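Local atomic coordinates of macromomycin (Streptomyces macromomyceticus, PDB entry 2MCM), a protein that serves as the apoprotein of the antibiotic auromomycin, binding non-covalently a cytotoxic chromophore that weakly intercalates into DNA and breaks its strands. Residues 4-9 and 107-112; 28-33 and 53-58. All coordinates share one frame; numbering follows the deposited sequence.

Contact 1 of 2, residues 4-9 and 107-112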
ATOM      1  N   VAL A   4      -4.629   9.984  -2.601  1.00 14.36           N
ATOM      2  CA  VAL A   4      -5.095   8.869  -1.707  1.00 14.64           C
ATOM      3  C   VAL A   4      -5.168   9.435  -0.278  1.00 15.63           C
ATOM      4  O   VAL A   4      -4.380  10.325   0.102  1.00 14.57           O
ATOM      5  CB  VAL A   4      -4.073   7.711  -1.751  1.00 15.61           C
ATOM      6  CG1 VAL A   4      -2.840   8.036  -0.922  0.75 15.94           C
ATOM      7  CG2 VAL A   4      -4.723   6.408  -1.267  0.75 15.94           C
ATOM      8  N   THR A   5      -6.059   8.880   0.484  1.00 13.34           N
ATOM      9  CA  THR A   5      -6.201   9.188   1.905  1.00 14.01           C
ATOM     10  C   THR A   5      -6.288   7.799   2.602  1.00 12.96           C
ATOM     11  O   THR A   5      -6.924   6.920   2.020  1.00 13.83           O
ATOM     12  CB  THR A   5      -7.555   9.982   2.101  1.00 15.85           C
ATOM     13  OG1 THR A   5      -7.340  10.506   3.485  0.50 17.12           O
ATOM     14  CG2 THR A   5      -8.809   9.191   1.994  0.50 14.97           C
ATOM     15  N   VAL A   6      -5.579   7.639   3.664  1.00 11.00           N
ATOM     16  CA  VAL A   6      -5.613   6.365   4.469  1.00 11.23           C
ATOM     17  C   VAL A   6      -6.167   6.746   5.838  1.00 14.04           C
ATOM     18  O   VAL A   6      -5.608   7.658   6.466  1.00 13.34           O
ATOM     19  CB  VAL A   6      -4.243   5.784   4.548  1.00 11.32           C
ATOM     20  CG1 VAL A   6      -4.197   4.506   5.439  1.00 12.37           C
ATOM     21  CG2 VAL A   6      -3.604   5.453   3.202  1.00 12.09           C
ATOM     22  N   THR A   7      -7.246   6.045   6.234  1.00 12.87           N
ATOM     23  CA  THR A   7      -7.843   6.398   7.541  1.00 15.71           C
ATOM     24  C   THR A   7      -8.107   5.178   8.406  1.00 14.63           C
ATOM     25  O   THR A   7      -8.740   4.265   7.882  1.00 15.00           O
ATOM     26  CB  THR A   7      -9.295   7.000   7.222  1.00 17.79           C
ATOM     27  OG1 THR A   7      -9.109   8.122   6.324  1.00 20.73           O
ATOM     28  CG2 THR A   7      -9.970   7.413   8.532  1.00 20.09           C
ATOM     29  N   PRO A   8      -7.620   5.134   9.615  1.00 13.61           N
ATOM     30  CA  PRO A   8      -6.757   6.136  10.236  1.00 12.03           C
ATOM     31  C   PRO A   8      -5.336   5.906   9.665  1.00 12.45           C
ATOM     32  O   PRO A   8      -5.089   4.867   9.004  1.00 11.24           O
ATOM     33  CB  PRO A   8      -6.729   5.782  11.730  1.00 14.85           C
ATOM     34  CG  PRO A   8      -7.302   4.415  11.855  1.00 15.48           C
ATOM     35  CD  PRO A   8      -7.888   3.972  10.511  1.00 14.54           C
ATOM     36  N   ALA A   9      -4.428   6.852   9.900  1.00 12.65           N
ATOM     37  CA  ALA A   9      -3.047   6.643   9.374  1.00 12.17           C
ATOM     38  C   ALA A   9      -1.993   6.715  10.454  1.00 12.76           C
ATOM     39  O   ALA A   9      -0.809   6.433  10.158  1.00 14.39           O
ATOM     40  CB  ALA A   9      -2.739   7.756   8.340  1.00 14.15           C
ATOM     41  N   GLN A 107       0.459   7.008   1.217  1.00  9.38           N
ATOM     42  CA  GLN A 107       0.494   7.852   2.402  1.00  8.06           C
ATOM     43  C   GLN A 107       1.321   7.224   3.492  1.00  8.61           C
ATOM     44  O   GLN A 107       1.071   5.975   3.794  1.00  7.31           O
ATOM     45  CB  GLN A 107      -0.904   8.176   2.891  1.00  9.33           C
ATOM     46  CG  GLN A 107      -0.915   8.964   4.203  1.00 12.73           C
ATOM     47  CD  GLN A 107      -2.301   9.416   4.556  1.00 16.22           C
ATOM     48  OE1 GLN A 107      -3.301   9.397   3.859  1.00 17.32           O
ATOM     49  NE2 GLN A 107      -2.424   9.991   5.754  1.00 19.15           N
ATOM     50  N   ALA A 108       2.293   7.804   4.114  1.00  7.64           N
ATOM     51  CA  ALA A 108       3.121   7.236   5.192  1.00  9.25           C
ATOM     52  C   ALA A 108       2.156   7.002   6.418  1.00  8.38           C
ATOM     53  O   ALA A 108       1.229   7.769   6.631  1.00  9.99           O
ATOM     54  CB  ALA A 108       4.157   8.337   5.525  1.00  9.93           C
ATOM     55  N   ILE A 109       2.445   5.842   7.054  1.00  9.88           N
ATOM     56  CA  ILE A 109       1.554   5.538   8.236  1.00  9.00           C
ATOM     57  C   ILE A 109       2.513   5.302   9.392  1.00  9.97           C
ATOM     58  O   ILE A 109       3.710   5.012   9.242  1.00 10.93           O
ATOM     59  CB  ILE A 109       0.688   4.273   7.900  1.00  9.62           C
ATOM     60  CG1 ILE A 109       1.669   3.129   7.600  1.00  9.64           C
ATOM     61  CG2 ILE A 109      -0.362   4.574   6.835  1.00 11.48           C
ATOM     62  CD1 ILE A 109       0.869   1.750   7.418  1.00 11.07           C
ATOM     63  N   THR A 110       1.947   5.384  10.625  1.00  9.76           N
ATOM     64  CA  THR A 110       2.776   5.135  11.789  1.00 11.53           C
ATOM     65  C   THR A 110       1.987   4.224  12.773  1.00 11.13           C
ATOM     66  O   THR A 110       0.776   4.309  12.805  1.00 11.60           O
ATOM     67  CB  THR A 110       3.170   6.430  12.567  1.00 14.49           C
ATOM     68  OG1 THR A 110       1.987   6.982  13.159  1.00 17.54           O
ATOM     69  CG2 THR A 110       3.810   7.513  11.638  1.00 15.35           C
ATOM     70  N   PHE A 111       2.765   3.480  13.503  1.00 11.75           N
ATOM     71  CA  PHE A 111       2.184   2.537  14.500  1.00 11.59           C
ATOM     72  C   PHE A 111       2.508   3.024  15.906  1.00 14.78           C
ATOM     73  O   PHE A 111       3.595   3.533  16.199  1.00 16.17           O
ATOM     74  CB  PHE A 111       2.863   1.167  14.303  1.00 11.93           C
ATOM     75  CG  PHE A 111       2.416   0.535  12.996  1.00 12.28           C
ATOM     76  CD1 PHE A 111       3.086   0.818  11.824  1.00 10.54           C
ATOM     77  CD2 PHE A 111       1.307  -0.273  12.946  1.00 12.06           C
ATOM     78  CE1 PHE A 111       2.631   0.261  10.609  1.00 12.82           C
ATOM     79  CE2 PHE A 111       0.840  -0.871  11.759  1.00 12.52           C
ATOM     80  CZ  PHE A 111       1.536  -0.613  10.587  1.00 12.23           C
ATOM     81  N   ALA A 112       1.531   2.707  16.729  1.00 16.43           N
ATOM     82  CA  ALA A 112       1.657   3.048  18.187  1.00 19.22           C
ATOM     83  C   ALA A 112       2.739   2.228  18.838  1.00 20.66           C
ATOM     84  O   ALA A 112       3.334   2.889  19.763  1.00 24.04           O
ATOM     85  CB  ALA A 112       0.271   2.822  18.781  1.00 18.77           C
ATOM     86  OXT ALA A 112       3.009   1.065  18.501  1.00 21.83           O
TER
HETATM   87  O   HOH W   1      -5.263  10.371   7.351  1.00 35.09           O
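Val6 and Gln107 face each other across two strands that run nearly parallel, their directions 19° apart, with axes 7.7 Å from each other at closest approach. That is too wide for an ordinary beta ladder. Strand 3-7 borders the three-stranded sheet and strand 104-109 is an outer strand of the larger one, so the two line one side of the immunoglobulin-like beta sandwich of the neocarzinostatin family. Beyond the cis peptide before Pro8 the chains come closer. There Thr110 N donates to Ala9 O at 3.0 Å, and the CA of Ile109 adds a C-H contact to the same oxygen.

Gln107 spans the wider part. Its CG leaves opposite the backbone N (chi1 175°) and the chain runs on extended (chi2 173°), which carries the carboxamide across to the opposite backbone, where Val6 N donates to OE1 at 2.9 Å. The N-H comes from above the carbonyl plane rather than within it. The stem of Gln107 passes the valine in the opposite sense, with its CB 3.8 Å from Val6 CG2, and Ala9 CB sits 3.4 Å from Gln107 NE2. Deeper in, the Val6 and Ile109 side chains cross at about a right angle, meeting through Val6 CG1 and Ile109 CG2, while Val6 also packs on Val18 and Ala95 of the two sheets. A single water completes the bridge: it donates to Val6 O at 2.9 Å and accepts from Gln107 NE2 at 3.3 Å, so one carboxamide serves both the N-H and, indirectly, the carbonyl of the same residue.

Contact 2 of 2, residues 28-33 and 53-58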
ATOM      1  N   GLY A  28     -11.450   1.654 -15.033  1.00 15.16           N
ATOM      2  CA  GLY A  28     -11.123   0.382 -15.636  1.00 15.09           C
ATOM      3  C   GLY A  28      -9.743  -0.108 -15.440  1.00 14.71           C
ATOM      4  O   GLY A  28      -9.440  -1.257 -15.877  1.00 16.43           O
ATOM      5  N   THR A  29      -8.817   0.649 -14.868  1.00 11.87           N
ATOM      6  CA  THR A  29      -7.463   0.165 -14.638  1.00 11.67           C
ATOM      7  C   THR A  29      -7.436  -0.559 -13.250  1.00 10.97           C
ATOM      8  O   THR A  29      -8.117  -0.080 -12.365  1.00 11.27           O
ATOM      9  CB  THR A  29      -6.484   1.415 -14.579  1.00 12.86           C
ATOM     10  OG1 THR A  29      -6.552   1.946 -15.932  1.00 14.90           O
ATOM     11  CG2 THR A  29      -5.080   0.999 -14.183  1.00 12.31           C
ATOM     12  N   VAL A  30      -6.636  -1.588 -13.218  1.00 10.44           N
ATOM     13  CA  VAL A  30      -6.449  -2.352 -11.992  1.00 11.21           C
ATOM     14  C   VAL A  30      -5.329  -1.706 -11.194  1.00 10.75           C
ATOM     15  O   VAL A  30      -4.228  -1.519 -11.764  1.00 11.82           O
ATOM     16  CB  VAL A  30      -6.068  -3.830 -12.316  1.00 12.91           C
ATOM     17  CG1 VAL A  30      -5.793  -4.575 -10.997  1.00 15.19           C
ATOM     18  CG2 VAL A  30      -7.154  -4.515 -13.144  1.00 14.23           C
ATOM     19  N   TYR A  31      -5.576  -1.381  -9.931  1.00  9.17           N
ATOM     20  CA  TYR A  31      -4.562  -0.862  -9.029  1.00  8.72           C
ATOM     21  C   TYR A  31      -4.247  -1.879  -7.944  1.00  8.67           C
ATOM     22  O   TYR A  31      -5.204  -2.547  -7.419  1.00 10.45           O
ATOM     23  CB  TYR A  31      -5.065   0.455  -8.394  1.00  8.74           C
ATOM     24  CG  TYR A  31      -5.195   1.552  -9.444  1.00  8.80           C
ATOM     25  CD1 TYR A  31      -6.314   1.686 -10.222  1.00  8.83           C
ATOM     26  CD2 TYR A  31      -4.073   2.381  -9.669  1.00 10.19           C
ATOM     27  CE1 TYR A  31      -6.462   2.668 -11.238  1.00 10.69           C
ATOM     28  CE2 TYR A  31      -4.205   3.404 -10.616  1.00 10.10           C
ATOM     29  CZ  TYR A  31      -5.321   3.495 -11.379  1.00 10.37           C
ATOM     30  OH  TYR A  31      -5.474   4.458 -12.380  1.00 12.50           O
ATOM     31  N   HIS A  32      -3.025  -2.098  -7.610  1.00  8.44           N
ATOM     32  CA  HIS A  32      -2.544  -2.986  -6.559  1.00  8.81           C
ATOM     33  C   HIS A  32      -2.469  -2.173  -5.286  1.00 10.48           C
ATOM     34  O   HIS A  32      -1.716  -1.193  -5.205  1.00 10.70           O
ATOM     35  CB  HIS A  32      -1.126  -3.537  -6.883  1.00 10.52           C
ATOM     36  CG  HIS A  32      -1.077  -4.068  -8.293  1.00 12.47           C
ATOM     37  ND1 HIS A  32      -1.865  -5.121  -8.709  1.00 13.35           N
ATOM     38  CD2 HIS A  32      -0.382  -3.656  -9.373  1.00 14.07           C
ATOM     39  CE1 HIS A  32      -1.640  -5.324 -10.039  1.00 15.18           C
ATOM     40  NE2 HIS A  32      -0.692  -4.469 -10.445  1.00 15.27           N
ATOM     41  N   VAL A  33      -3.245  -2.518  -4.276  1.00  7.59           N
ATOM     42  CA  VAL A  33      -3.318  -1.838  -2.960  1.00  8.39           C
ATOM     43  C   VAL A  33      -2.439  -2.517  -1.990  1.00  8.81           C
ATOM     44  O   VAL A  33      -2.472  -3.832  -1.900  1.00  9.28           O
ATOM     45  CB  VAL A  33      -4.798  -1.861  -2.499  1.00  8.50           C
ATOM     46  CG1 VAL A  33      -4.891  -1.149  -1.138  1.00 10.82           C
ATOM     47  CG2 VAL A  33      -5.727  -1.193  -3.495  1.00  9.95           C
ATOM     48  N   ASP A  53      -6.124  -6.420  -5.266  1.00  9.42           N
ATOM     49  CA  ASP A  53      -6.293  -5.671  -6.547  1.00  9.49           C
ATOM     50  C   ASP A  53      -7.668  -5.128  -6.626  1.00  9.83           C
ATOM     51  O   ASP A  53      -8.660  -5.908  -6.385  1.00  9.15           O
ATOM     52  CB  ASP A  53      -6.052  -6.574  -7.789  1.00 11.91           C
ATOM     53  CG  ASP A  53      -4.601  -6.805  -8.061  1.00 15.26           C
ATOM     54  OD1 ASP A  53      -3.711  -6.269  -7.427  1.00 13.99           O
ATOM     55  OD2 ASP A  53      -4.322  -7.613  -8.991  1.00 17.61           O
ATOM     56  N   VAL A  54      -7.890  -3.867  -7.016  1.00  9.20           N
ATOM     57  CA  VAL A  54      -9.179  -3.290  -7.191  1.00  8.27           C
ATOM     58  C   VAL A  54      -9.223  -2.513  -8.515  1.00 10.12           C
ATOM     59  O   VAL A  54      -8.158  -1.894  -8.788  1.00  9.03           O
ATOM     60  CB  VAL A  54      -9.580  -2.359  -6.014  1.00  9.80           C
ATOM     61  CG1 VAL A  54     -11.000  -1.849  -6.131  1.00 10.86           C
ATOM     62  CG2 VAL A  54      -9.398  -3.118  -4.694  1.00  9.74           C
ATOM     63  N   THR A  55     -10.230  -2.617  -9.276  1.00  9.50           N
ATOM     64  CA  THR A  55     -10.370  -1.837 -10.547  1.00 10.86           C
ATOM     65  C   THR A  55     -11.061  -0.574 -10.243  1.00 10.82           C
ATOM     66  O   THR A  55     -12.123  -0.417  -9.582  1.00 12.18           O
ATOM     67  CB  THR A  55     -11.229  -2.736 -11.532  1.00 11.80           C
ATOM     68  OG1 THR A  55     -10.527  -3.953 -11.697  1.00 12.75           O
ATOM     69  CG2 THR A  55     -11.402  -1.992 -12.882  1.00 13.58           C
ATOM     70  N   ALA A  56     -10.510   0.579 -10.703  1.00 10.19           N
ATOM     71  CA  ALA A  56     -11.144   1.872 -10.450  1.00 10.49           C
ATOM     72  C   ALA A  56     -12.485   1.918 -11.222  1.00 13.27           C
ATOM     73  O   ALA A  56     -12.580   1.401 -12.354  1.00 12.72           O
ATOM     74  CB  ALA A  56     -10.242   2.985 -10.965  1.00 12.40           C
ATOM     75  N   ASP A  57     -13.417   2.594 -10.620  1.00 15.10           N
ATOM     76  CA  ASP A  57     -14.783   2.686 -11.200  1.00 17.84           C
ATOM     77  C   ASP A  57     -14.899   3.831 -12.187  1.00 19.50           C
ATOM     78  O   ASP A  57     -13.910   4.526 -12.472  1.00 19.58           O
ATOM     79  CB  ASP A  57     -15.761   2.743 -10.016  1.00 19.48           C
ATOM     80  CG  ASP A  57     -15.731   4.012  -9.265  1.00 21.06           C
ATOM     81  OD1 ASP A  57     -15.202   5.110  -9.639  1.00 19.97           O
ATOM     82  OD2 ASP A  57     -16.314   3.947  -8.099  1.00 23.06           O
ATOM     83  N   ALA A  58     -16.102   4.037 -12.741  1.00 19.58           N
ATOM     84  CA  ALA A  58     -16.339   5.086 -13.746  1.00 21.36           C
ATOM     85  C   ALA A  58     -16.046   6.460 -13.233  1.00 19.98           C
ATOM     86  O   ALA A  58     -15.771   7.344 -14.141  1.00 22.10           O
ATOM     87  CB  ALA A  58     -17.730   4.979 -14.366  1.00 23.19           C
TER
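His32 and Asp53 run alongside each other in the same direction; their backbones form a non-hydrogen-bonded pair of the antiparallel ladder, and the side chains supply the bond. ND1 donates to Asp53 OD1 over a short 2.5 Å, nearly straight. The oxygen lies in the imidazole plane, yet the carboxylate is turned 50° against the ring, so the N-H reaches OD1 from above the carboxylate plane. NE2 is bonded to Asp100 OD1; two carboxylates flanking the ring would probably favour its protonated form.

On the same face, Val30 crosses Asp53 and Thr55 at a slant. With CG1 trans to the backbone N (chi1 176°), that methyl meets Asp53 CB at 3.8 Å, while CG2 comes to Thr55 OG1. The CG2 methyl of Thr55 lies 3.6 Å from Gly28 C.

Tyr31 and Val54 point to the other face and form a hydrogen-bonded pair: Tyr31 N reaches Val54 O at 2.9 Å and Val54 N returns to Tyr31 O at 3.0 Å. The tyrosine ring stretches beyond its pair, bringing CE1 to 3.8 Å from Ala56 CB, and its hydroxyl is held by Glu103 and Thr26 N. Beyond Val30 the register shifts: Gly28 N donates to Ala56 O and Ala56 N to Thr29 O, so Gly28 and Thr29 together face Ala56 in a G1 beta bulge, Gly28 left-handed (phi 84°).

Strand 30-40, bordered by strand 52-55, also pairs with strand 93-98. Tyr31 and Val54 turn into the sandwich, both packing on Ile62 of strand 62-68, and Tyr31 also on Leu97.

Both contacts reach the larger sheet of the sandwich, but in different ways. Contact 2 is a ladder within that sheet, held chiefly by backbone bonds between neighbouring strands, with a histidine-carboxylate pair on one face and apolar packing on the other. Contact 1 joins the two sheets along an edge, where a glutamine side chain and a water do much of what paired backbones do in contact 2. Each is partly buried: Val6 and Ile109 are buried in one, Tyr31 and Ala56 in the other, and exposed residues flank both. Their centres are about 20 Å apart and their nearest atoms about 8 Å, so they do not touch, and strand 93-98 lies beside a strand of each.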